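PDB 3TFW: putative O-methyltransferase from Klebsiella pneumoniae subsp. pneumoniae, which probably transfers a methyl group from S-adenosylmethionine to an oxygen of its substrate, as an O-methyltransferase. Local coordinates for residues A[51-54]-A[55-59]; A[100-103]-A[104-107]; A[180-184]-A[185-189]. One frame throughout, in Å; residues are numbered along the deposited sequence.

Contact 1 (A[51-54]-A[55-59]); sequences QGQF and LALLV
Phe54 and Leu58, one turn apart on a largely buried part of helix 49-62, make a local i to i+4 packing contact on the flank of the Rossmann-like sheet of class I methyltransferases. The leucine comes over a face of the phenyl ring, its CG 4.2 Å above the ring plane and displaced toward the rim. The closest approach between the two side chains is made by one methyl branch, Phe54 CE2 to Leu58 CD1 at 3.6 Å, while Leu58 CD2 approaches CZ. With CG anti to the backbone N (chi1 178°), the ring swings beside its own carbonyl, the side on which the next turn rises, and so reaches Leu58. Beneath this pair the backbone is bonded regularly: Leu58 N donates to Phe54 O at 2.9 Å, and Leu57 N likewise to Gln53 O. On a different side of the helix, Gln53 bends at chi2 (60°), which brings its OE1 to 3.6 Å from Ala56 CB and near CD2 of Leu57, whose side chain it crosses. Neighbours surround this part of the helix. Leu55 and Leu58 rest on strand 165-169, Leu55 also on Phe141 of strand 139-142; Gln53 and Ala56 meet Trp80 of helix 76-82; Phe54 meets the ring of Phe219 in strand 217-224, and both Phe54 and Leu57 pack on Leu221 of the second subunit.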
ATOM      1  N   GLN A  51       4.061  -2.828   8.481  1.00 17.78           N
ATOM      2  CA  GLN A  51       4.338  -1.573   7.774  1.00 17.68           C
ATOM      3  C   GLN A  51       5.770  -1.572   7.237  1.00 16.99           C
ATOM      4  O   GLN A  51       6.006  -1.172   6.103  1.00 17.04           O
ATOM      5  CB  GLN A  51       4.084  -0.361   8.663  1.00 17.98           C
ATOM      6  CG  GLN A  51       2.648  -0.296   9.211  1.00 21.71           C
ATOM      7  CD  GLN A  51       2.455   0.814  10.238  1.00 25.76           C
ATOM      8  OE1 GLN A  51       3.392   1.210  10.935  1.00 28.11           O
ATOM      9  NE2 GLN A  51       1.223   1.319  10.338  1.00 26.62           N
ATOM     10  N   GLY A  52       6.721  -2.036   8.047  1.00 16.36           N
ATOM     11  CA  GLY A  52       8.103  -2.210   7.581  1.00 15.72           C
ATOM     12  C   GLY A  52       8.202  -3.104   6.352  1.00 15.47           C
ATOM     13  O   GLY A  52       8.885  -2.769   5.377  1.00 15.52           O
ATOM     14  N   GLN A  53       7.525  -4.249   6.391  1.00 14.99           N
ATOM     15  CA  GLN A  53       7.547  -5.179   5.267  1.00 15.33           C
ATOM     16  C   GLN A  53       6.935  -4.538   4.020  1.00 14.97           C
ATOM     17  O   GLN A  53       7.401  -4.768   2.905  1.00 15.39           O
ATOM     18  CB  GLN A  53       6.833  -6.499   5.642  1.00 15.53           C
ATOM     19  CG  GLN A  53       6.907  -7.597   4.594  1.00 16.44           C
ATOM     20  CD  GLN A  53       8.308  -8.028   4.261  1.00 19.27           C
ATOM     21  OE1 GLN A  53       8.979  -7.439   3.399  1.00 21.54           O
ATOM     22  NE2 GLN A  53       8.749  -9.095   4.904  1.00 17.10           N
ATOM     23  N   PHE A  54       5.891  -3.741   4.222  1.00 15.04           N
ATOM     24  CA  PHE A  54       5.274  -2.965   3.139  1.00 15.47           C
ATOM     25  C   PHE A  54       6.308  -2.027   2.476  1.00 15.55           C
ATOM     26  O   PHE A  54       6.451  -2.023   1.250  1.00 14.32           O
ATOM     27  CB  PHE A  54       4.069  -2.181   3.682  1.00 15.83           C
ATOM     28  CG  PHE A  54       3.388  -1.310   2.656  1.00 18.11           C
ATOM     29  CD1 PHE A  54       2.675  -1.868   1.602  1.00 22.16           C
ATOM     30  CD2 PHE A  54       3.459   0.078   2.751  1.00 20.70           C
ATOM     31  CE1 PHE A  54       2.038  -1.047   0.650  1.00 23.62           C
ATOM     32  CE2 PHE A  54       2.827   0.899   1.808  1.00 21.63           C
ATOM     33  CZ  PHE A  54       2.122   0.334   0.762  1.00 22.84           C
ATOM     34  N   LEU A  55       7.049  -1.277   3.289  1.00 15.42           N
ATOM     35  CA  LEU A  55       8.113  -0.404   2.770  1.00 15.70           C
ATOM     36  C   LEU A  55       9.160  -1.193   1.999  1.00 15.94           C
ATOM     37  O   LEU A  55       9.626  -0.749   0.955  1.00 15.90           O
ATOM     38  CB  LEU A  55       8.780   0.428   3.884  1.00 15.83           C
ATOM     39  CG  LEU A  55       7.913   1.446   4.639  1.00 17.05           C
ATOM     40  CD1 LEU A  55       8.686   2.071   5.798  1.00 18.05           C
ATOM     41  CD2 LEU A  55       7.361   2.529   3.703  1.00 19.25           C
ATOM     42  N   ALA A  56       9.523  -2.366   2.522  1.00 15.62           N
ATOM     43  CA  ALA A  56      10.481  -3.231   1.857  1.00 15.68           C
ATOM     44  C   ALA A  56       9.937  -3.648   0.499  1.00 15.32           C
ATOM     45  O   ALA A  56      10.670  -3.634  -0.482  1.00 15.13           O
ATOM     46  CB  ALA A  56      10.825  -4.466   2.731  1.00 15.87           C
ATOM     47  N   LEU A  57       8.646  -3.966   0.427  1.00 15.64           N
ATOM     48  CA  LEU A  57       8.048  -4.330  -0.871  1.00 16.01           C
ATOM     49  C   LEU A  57       8.021  -3.159  -1.849  1.00 15.71           C
ATOM     50  O   LEU A  57       8.236  -3.348  -3.033  1.00 16.01           O
ATOM     51  CB  LEU A  57       6.659  -4.977  -0.716  1.00 16.47           C
ATOM     52  CG  LEU A  57       6.665  -6.338   0.002  1.00 17.91           C
ATOM     53  CD1 LEU A  57       5.328  -7.046  -0.131  1.00 20.76           C
ATOM     54  CD2 LEU A  57       7.791  -7.237  -0.505  1.00 19.76           C
ATOM     55  N   LEU A  58       7.814  -1.949  -1.339  1.00 15.91           N
ATOM     56  CA  LEU A  58       7.920  -0.744  -2.169  1.00 16.08           C
ATOM     57  C   LEU A  58       9.315  -0.551  -2.776  1.00 16.34           C
ATOM     58  O   LEU A  58       9.446  -0.122  -3.930  1.00 16.55           O
ATOM     59  CB  LEU A  58       7.486   0.498  -1.384  1.00 16.55           C
ATOM     60  CG  LEU A  58       6.019   0.487  -0.954  1.00 16.79           C
ATOM     61  CD1 LEU A  58       5.683   1.780  -0.250  1.00 18.65           C
ATOM     62  CD2 LEU A  58       5.092   0.280  -2.161  1.00 17.04           C
ATOM     63  N   VAL A  59      10.356  -0.887  -2.019  1.00 16.15           N
ATOM     64  CA  VAL A  59      11.719  -0.867  -2.564  1.00 16.27           C
ATOM     65  C   VAL A  59      11.845  -1.860  -3.727  1.00 16.89           C
ATOM     66  O   VAL A  59      12.365  -1.518  -4.788  1.00 16.73           O
ATOM     67  CB  VAL A  59      12.791  -1.152  -1.473  1.00 16.40           C
ATOM     68  CG1 VAL A  59      14.188  -1.124  -2.070  1.00 15.46           C
ATOM     69  CG2 VAL A  59      12.681  -0.126  -0.344  1.00 16.29           C
TER

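Contact 2 (A[100-103]-A[104-107]); sequences HAQV and AREN
Four successive i to i+4 bonds join residues 100-103 to 104-107 within helix 98-110, from Ala104 N to His100 O at 2.8 Å through to Asn107 N and Val103 O, with the one between Glu106 N and Gln102 O weak. On the outer side, Arg105 folds back over the preceding turn. Its guanidinium lays one face above the backbone of Gln102, whose CA stands 3.5 Å from the guanidinium plane and toward its rim, and NH2 comes within 3.7 Å of Gln102 CB. The aliphatic part runs toward the N-terminal end, its CG only 3.0 Å from Ala101 O, and the bend at chi3 (-51°) then swings the guanidinium across, over Gln102. NH1 makes a long, weak ion pair with Glu121 of strand 117-121. The Gln102 amide and the guanidinium are inclined by 40°, a crossing rather than a stack. Farther round, Val103 and Asn107 run side by side, CG1 of the valine 3.8 Å from ND2 of the asparagine. A water donates to Val103 O and, weakly, to Asn107 OD1, so this carbonyl serves both the helix and the solvent molecule. The Asn107 amide is engaged at both ends, ND2 giving to Gly74 O and OD1 taking from Asn36. In the beta-alpha-beta unit formed with strands 90-95 and 117-121, Ala104 and Arg105 pack on Leu119 of the latter strand, while Val103 and Asn107 face helix 28-39.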
ATOM      1  N   HIS A 100      19.298  10.505  18.815  1.00 18.84           N
ATOM      2  CA  HIS A 100      18.706   9.569  17.853  1.00 18.72           C
ATOM      3  C   HIS A 100      19.753   9.126  16.829  1.00 17.75           C
ATOM      4  O   HIS A 100      19.843   7.950  16.513  1.00 17.16           O
ATOM      5  CB  HIS A 100      17.487  10.163  17.135  1.00 18.94           C
ATOM      6  CG  HIS A 100      16.362  10.551  18.046  1.00 22.24           C
ATOM      7  ND1 HIS A 100      15.094  10.819  17.579  1.00 26.43           N
ATOM      8  CD2 HIS A 100      16.314  10.737  19.387  1.00 24.84           C
ATOM      9  CE1 HIS A 100      14.310  11.142  18.594  1.00 26.60           C
ATOM     10  NE2 HIS A 100      15.027  11.105  19.701  1.00 25.39           N
ATOM     11  N   ALA A 101      20.541  10.067  16.315  1.00 17.58           N
ATOM     12  CA  ALA A 101      21.562   9.720  15.315  1.00 17.58           C
ATOM     13  C   ALA A 101      22.556   8.697  15.865  1.00 17.79           C
ATOM     14  O   ALA A 101      22.916   7.753  15.170  1.00 17.66           O
ATOM     15  CB  ALA A 101      22.284  10.951  14.810  1.00 17.55           C
ATOM     16  N   GLN A 102      22.967   8.881  17.121  1.00 18.36           N
ATOM     17  CA  GLN A 102      23.876   7.951  17.798  1.00 19.04           C
ATOM     18  C   GLN A 102      23.295   6.540  17.869  1.00 18.15           C
ATOM     19  O   GLN A 102      23.953   5.560  17.531  1.00 17.99           O
ATOM     20  CB  GLN A 102      24.204   8.469  19.201  1.00 20.05           C
ATOM     21  CG  GLN A 102      25.123   7.554  20.003  1.00 24.02           C
ATOM     22  CD  GLN A 102      25.264   7.976  21.459  1.00 30.61           C
ATOM     23  OE1 GLN A 102      24.352   8.568  22.051  1.00 33.75           O
ATOM     24  NE2 GLN A 102      26.412   7.652  22.051  1.00 32.92           N
ATOM     25  N   VAL A 103      22.052   6.442  18.313  1.00 17.30           N
ATOM     26  CA  VAL A 103      21.371   5.152  18.408  1.00 17.04           C
ATOM     27  C   VAL A 103      21.203   4.513  17.028  1.00 16.75           C
ATOM     28  O   VAL A 103      21.463   3.320  16.839  1.00 17.15           O
ATOM     29  CB  VAL A 103      20.000   5.321  19.102  1.00 16.78           C
ATOM     30  CG1 VAL A 103      19.198   4.017  19.086  1.00 18.14           C
ATOM     31  CG2 VAL A 103      20.196   5.820  20.530  1.00 17.42           C
ATOM     32  N   ALA A 104      20.763   5.315  16.062  1.00 16.90           N
ATOM     33  CA  ALA A 104      20.596   4.845  14.685  1.00 16.44           C
ATOM     34  C   ALA A 104      21.906   4.280  14.091  1.00 17.02           C
ATOM     35  O   ALA A 104      21.893   3.230  13.430  1.00 15.79           O
ATOM     36  CB  ALA A 104      20.044   5.969  13.816  1.00 15.91           C
ATOM     37  N   ARG A 105      23.024   4.965  14.353  1.00 18.23           N
ATOM     38  CA  ARG A 105      24.347   4.538  13.840  1.00 20.18           C
ATOM     39  C   ARG A 105      24.667   3.125  14.331  1.00 20.34           C
ATOM     40  O   ARG A 105      25.099   2.256  13.563  1.00 20.78           O
ATOM     41  CB  ARG A 105      25.463   5.502  14.270  1.00 20.64           C
ATOM     42  CG  ARG A 105      25.404   6.886  13.645  1.00 24.44           C
ATOM     43  CD  ARG A 105      26.688   7.691  13.868  1.00 29.34           C
ATOM     44  NE  ARG A 105      27.124   7.749  15.263  1.00 32.46           N
ATOM     45  CZ  ARG A 105      26.921   8.786  16.071  1.00 34.61           C
ATOM     46  NH1 ARG A 105      26.295   9.866  15.627  1.00 35.88           N
ATOM     47  NH2 ARG A 105      27.348   8.741  17.328  1.00 36.68           N
ATOM     48  N   GLU A 106      24.416   2.896  15.613  1.00 20.78           N
ATOM     49  CA  GLU A 106      24.634   1.585  16.210  1.00 21.29           C
ATOM     50  C   GLU A 106      23.741   0.503  15.603  1.00 20.15           C
ATOM     51  O   GLU A 106      24.199  -0.613  15.367  1.00 19.83           O
ATOM     52  CB  GLU A 106      24.477   1.665  17.726  1.00 22.11           C
ATOM     53  CG  GLU A 106      25.605   2.462  18.370  1.00 27.70           C
ATOM     54  CD  GLU A 106      25.382   2.788  19.837  1.00 33.74           C
ATOM     55  OE1 GLU A 106      24.314   2.427  20.392  1.00 37.58           O
ATOM     56  OE2 GLU A 106      26.285   3.417  20.440  1.00 36.80           O
ATOM     57  N   ASN A 107      22.477   0.834  15.340  1.00 18.84           N
ATOM     58  CA  ASN A 107      21.540  -0.122  14.753  1.00 18.22           C
ATOM     59  C   ASN A 107      21.851  -0.457  13.293  1.00 17.98           C
ATOM     60  O   ASN A 107      21.671  -1.599  12.864  1.00 17.05           O
ATOM     61  CB  ASN A 107      20.097   0.386  14.875  1.00 17.86           C
ATOM     62  CG  ASN A 107      19.577   0.338  16.294  1.00 18.14           C
ATOM     63  OD1 ASN A 107      20.053  -0.445  17.119  1.00 20.56           O
ATOM     64  ND2 ASN A 107      18.588   1.175  16.590  1.00 18.31           N
TER
HETATM   65  O   HOH W   1      21.275   1.219  18.933  1.00 32.71           O

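Contact 3 (A[180-184]-A[185-189]); sequences PQSAD and ERVQG
One carboxylate, that of Asp184, takes hold of both the backbone N and the guanidinium of Arg186, two residues on. Its OD1 accepts from Arg186 N at 2.9 Å, met from above the carboxylate plane, and again from Arg186 NE at 3.1 Å. The second bond is nearly straight (170°), uses the syn lone pair and lies in the plane of the guanidinium. NH2 completes a side-on, two-nitrogen salt bridge by giving to OD2 at 3.2 Å, a more bent bond tilted from both planes; the two planes are 38° apart. Placing CG anti to the backbone N (chi1 -176°) carries the carboxylate forward over the first turn, where these donors lie. This is an N-cap: Asp184 stands immediately before helix 185-199, and its negative charge at the start of the helix would be expected to interact favourably with the helix dipole as well as with the arginine. The residues leading in are shaped by an ST turn, in which Ser182 OG accepts from Asp184 N at 3.1 Å. The same serine leans against Val187, CB 3.5 Å from the valine CG1, so an apolar touch accompanies the polar cap. Gln188, extended beyond CG, reaches back to the loop and donates through NE2 to Ser182 O at 3.1 Å, almost straight and within its own amide plane. Its backbone N bonds to Asp184 O at 3.0 Å, the first i to i+4 bond to enter the helix from the cap. Outside this turn, Val187 packs on Glu176 and Arg186 touches Lys146 and Arg173.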
ATOM      1  N   PRO A 180      -9.769  22.583   9.905  1.00 33.71           N
ATOM      2  CA  PRO A 180      -9.192  23.702   9.153  1.00 34.30           C
ATOM      3  C   PRO A 180      -8.690  24.852  10.028  1.00 34.94           C
ATOM      4  O   PRO A 180      -8.013  25.753   9.529  1.00 35.42           O
ATOM      5  CB  PRO A 180     -10.365  24.183   8.298  1.00 34.42           C
ATOM      6  CG  PRO A 180     -11.565  23.846   9.107  1.00 34.46           C
ATOM      7  CD  PRO A 180     -11.244  22.561   9.805  1.00 33.76           C
ATOM      8  N   GLN A 181      -9.018  24.824  11.315  1.00 35.44           N
ATOM      9  CA  GLN A 181      -8.634  25.901  12.226  1.00 35.74           C
ATOM     10  C   GLN A 181      -7.791  25.405  13.406  1.00 35.55           C
ATOM     11  O   GLN A 181      -7.749  26.047  14.462  1.00 35.67           O
ATOM     12  CB  GLN A 181      -9.881  26.651  12.716  1.00 36.22           C
ATOM     13  CG  GLN A 181     -10.870  25.799  13.516  1.00 37.61           C
ATOM     14  CD  GLN A 181     -12.214  26.482  13.731  1.00 40.02           C
ATOM     15  OE1 GLN A 181     -12.330  27.707  13.646  1.00 40.78           O
ATOM     16  NE2 GLN A 181     -13.238  25.686  14.021  1.00 40.31           N
ATOM     17  N   SER A 182      -7.120  24.267  13.222  1.00 34.83           N
ATOM     18  CA  SER A 182      -6.274  23.686  14.265  1.00 34.37           C
ATOM     19  C   SER A 182      -5.148  24.639  14.658  1.00 33.57           C
ATOM     20  O   SER A 182      -4.574  25.323  13.808  1.00 33.79           O
ATOM     21  CB  SER A 182      -5.677  22.361  13.800  1.00 34.71           C
ATOM     22  OG  SER A 182      -4.769  21.852  14.764  1.00 34.61           O
ATOM     23  N   ALA A 183      -4.845  24.682  15.954  1.00 32.63           N
ATOM     24  CA  ALA A 183      -3.760  25.521  16.463  1.00 31.59           C
ATOM     25  C   ALA A 183      -2.444  24.747  16.462  1.00 30.71           C
ATOM     26  O   ALA A 183      -1.403  25.280  16.839  1.00 30.89           O
ATOM     27  CB  ALA A 183      -4.087  26.017  17.867  1.00 31.73           C
ATOM     28  N   ASP A 184      -2.511  23.493  16.017  1.00 29.42           N
ATOM     29  CA  ASP A 184      -1.388  22.557  16.041  1.00 28.20           C
ATOM     30  C   ASP A 184      -0.598  22.704  14.738  1.00 27.48           C
ATOM     31  O   ASP A 184      -1.113  22.394  13.661  1.00 27.72           O
ATOM     32  CB  ASP A 184      -1.938  21.133  16.200  1.00 27.66           C
ATOM     33  CG  ASP A 184      -0.852  20.069  16.334  1.00 27.88           C
ATOM     34  OD1 ASP A 184       0.348  20.358  16.106  1.00 27.54           O
ATOM     35  OD2 ASP A 184      -1.215  18.920  16.665  1.00 26.09           O
ATOM     36  N   GLU A 185       0.646  23.178  14.837  1.00 26.44           N
ATOM     37  CA  GLU A 185       1.486  23.384  13.652  1.00 25.17           C
ATOM     38  C   GLU A 185       1.710  22.099  12.854  1.00 23.97           C
ATOM     39  O   GLU A 185       1.954  22.155  11.644  1.00 23.59           O
ATOM     40  CB  GLU A 185       2.840  24.023  14.004  1.00 25.37           C
ATOM     41  CG  GLU A 185       2.786  25.494  14.448  1.00 26.45           C
ATOM     42  CD  GLU A 185       2.664  25.656  15.964  1.00 28.07           C
ATOM     43  OE1 GLU A 185       2.108  24.757  16.627  1.00 28.87           O
ATOM     44  OE2 GLU A 185       3.133  26.689  16.492  1.00 29.94           O
ATOM     45  N   ARG A 186       1.624  20.954  13.529  1.00 23.08           N
ATOM     46  CA  ARG A 186       1.794  19.645  12.887  1.00 22.69           C
ATOM     47  C   ARG A 186       0.603  19.334  11.988  1.00 22.36           C
ATOM     48  O   ARG A 186       0.776  18.820  10.883  1.00 22.13           O
ATOM     49  CB  ARG A 186       1.979  18.545  13.925  1.00 22.59           C
ATOM     50  CG  ARG A 186       3.163  18.766  14.867  1.00 23.60           C
ATOM     51  CD  ARG A 186       3.187  17.722  15.961  1.00 26.08           C
ATOM     52  NE  ARG A 186       2.055  17.878  16.872  1.00 26.16           N
ATOM     53  CZ  ARG A 186       1.794  17.069  17.894  1.00 27.29           C
ATOM     54  NH1 ARG A 186       2.585  16.031  18.150  1.00 26.64           N
ATOM     55  NH2 ARG A 186       0.731  17.296  18.655  1.00 26.15           N
ATOM     56  N   VAL A 187      -0.598  19.666  12.466  1.00 22.07           N
ATOM     57  CA  VAL A 187      -1.812  19.609  11.656  1.00 21.97           C
ATOM     58  C   VAL A 187      -1.777  20.587  10.482  1.00 21.88           C
ATOM     59  O   VAL A 187      -2.123  20.223   9.359  1.00 22.13           O
ATOM     60  CB  VAL A 187      -3.090  19.833  12.512  1.00 22.14           C
ATOM     61  CG1 VAL A 187      -4.327  19.938  11.624  1.00 21.72           C
ATOM     62  CG2 VAL A 187      -3.254  18.698  13.503  1.00 22.03           C
ATOM     63  N   GLN A 188      -1.349  21.818  10.733  1.00 22.08           N
ATOM     64  CA  GLN A 188      -1.224  22.812   9.671  1.00 22.39           C
ATOM     65  C   GLN A 188      -0.273  22.320   8.564  1.00 21.82           C
ATOM     66  O   GLN A 188      -0.595  22.411   7.377  1.00 21.79           O
ATOM     67  CB  GLN A 188      -0.734  24.148  10.236  1.00 22.82           C
ATOM     68  CG  GLN A 188      -1.739  24.873  11.138  1.00 25.31           C
ATOM     69  CD  GLN A 188      -1.087  25.967  11.973  1.00 29.20           C
ATOM     70  OE1 GLN A 188      -0.001  26.460  11.642  1.00 30.89           O
ATOM     71  NE2 GLN A 188      -1.743  26.347  13.069  1.00 29.79           N
ATOM     72  N   GLY A 189       0.884  21.797   8.969  1.00 21.13           N
ATOM     73  CA  GLY A 189       1.892  21.288   8.028  1.00 20.55           C
ATOM     74  C   GLY A 189       1.394  20.128   7.180  1.00 20.44           C
ATOM     75  O   GLY A 189       1.626  20.086   5.962  1.00 20.65           O
TER

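Read from the N terminus, the three contacts follow one another in series; none nests within or crosses another, and none closes a long loop: each is local, contacts 1 and 2 over about two helical turns and contact 3 round the start of a helix. Contact 1 lies on helix 49-62, ahead of strand 66-70, where its side chains touch both the sheet and the second subunit. Contact 2 comes next, on the crossover helix between strands 90-95 and 117-121, toward one edge of the sheet. Contact 3, after strand 165-169, starts the helix that precedes the antiparallel strands 203-211 and 217-224. Centres of contacts 1 and 3 are about 29 Å apart, on opposite sides of the chain's centre.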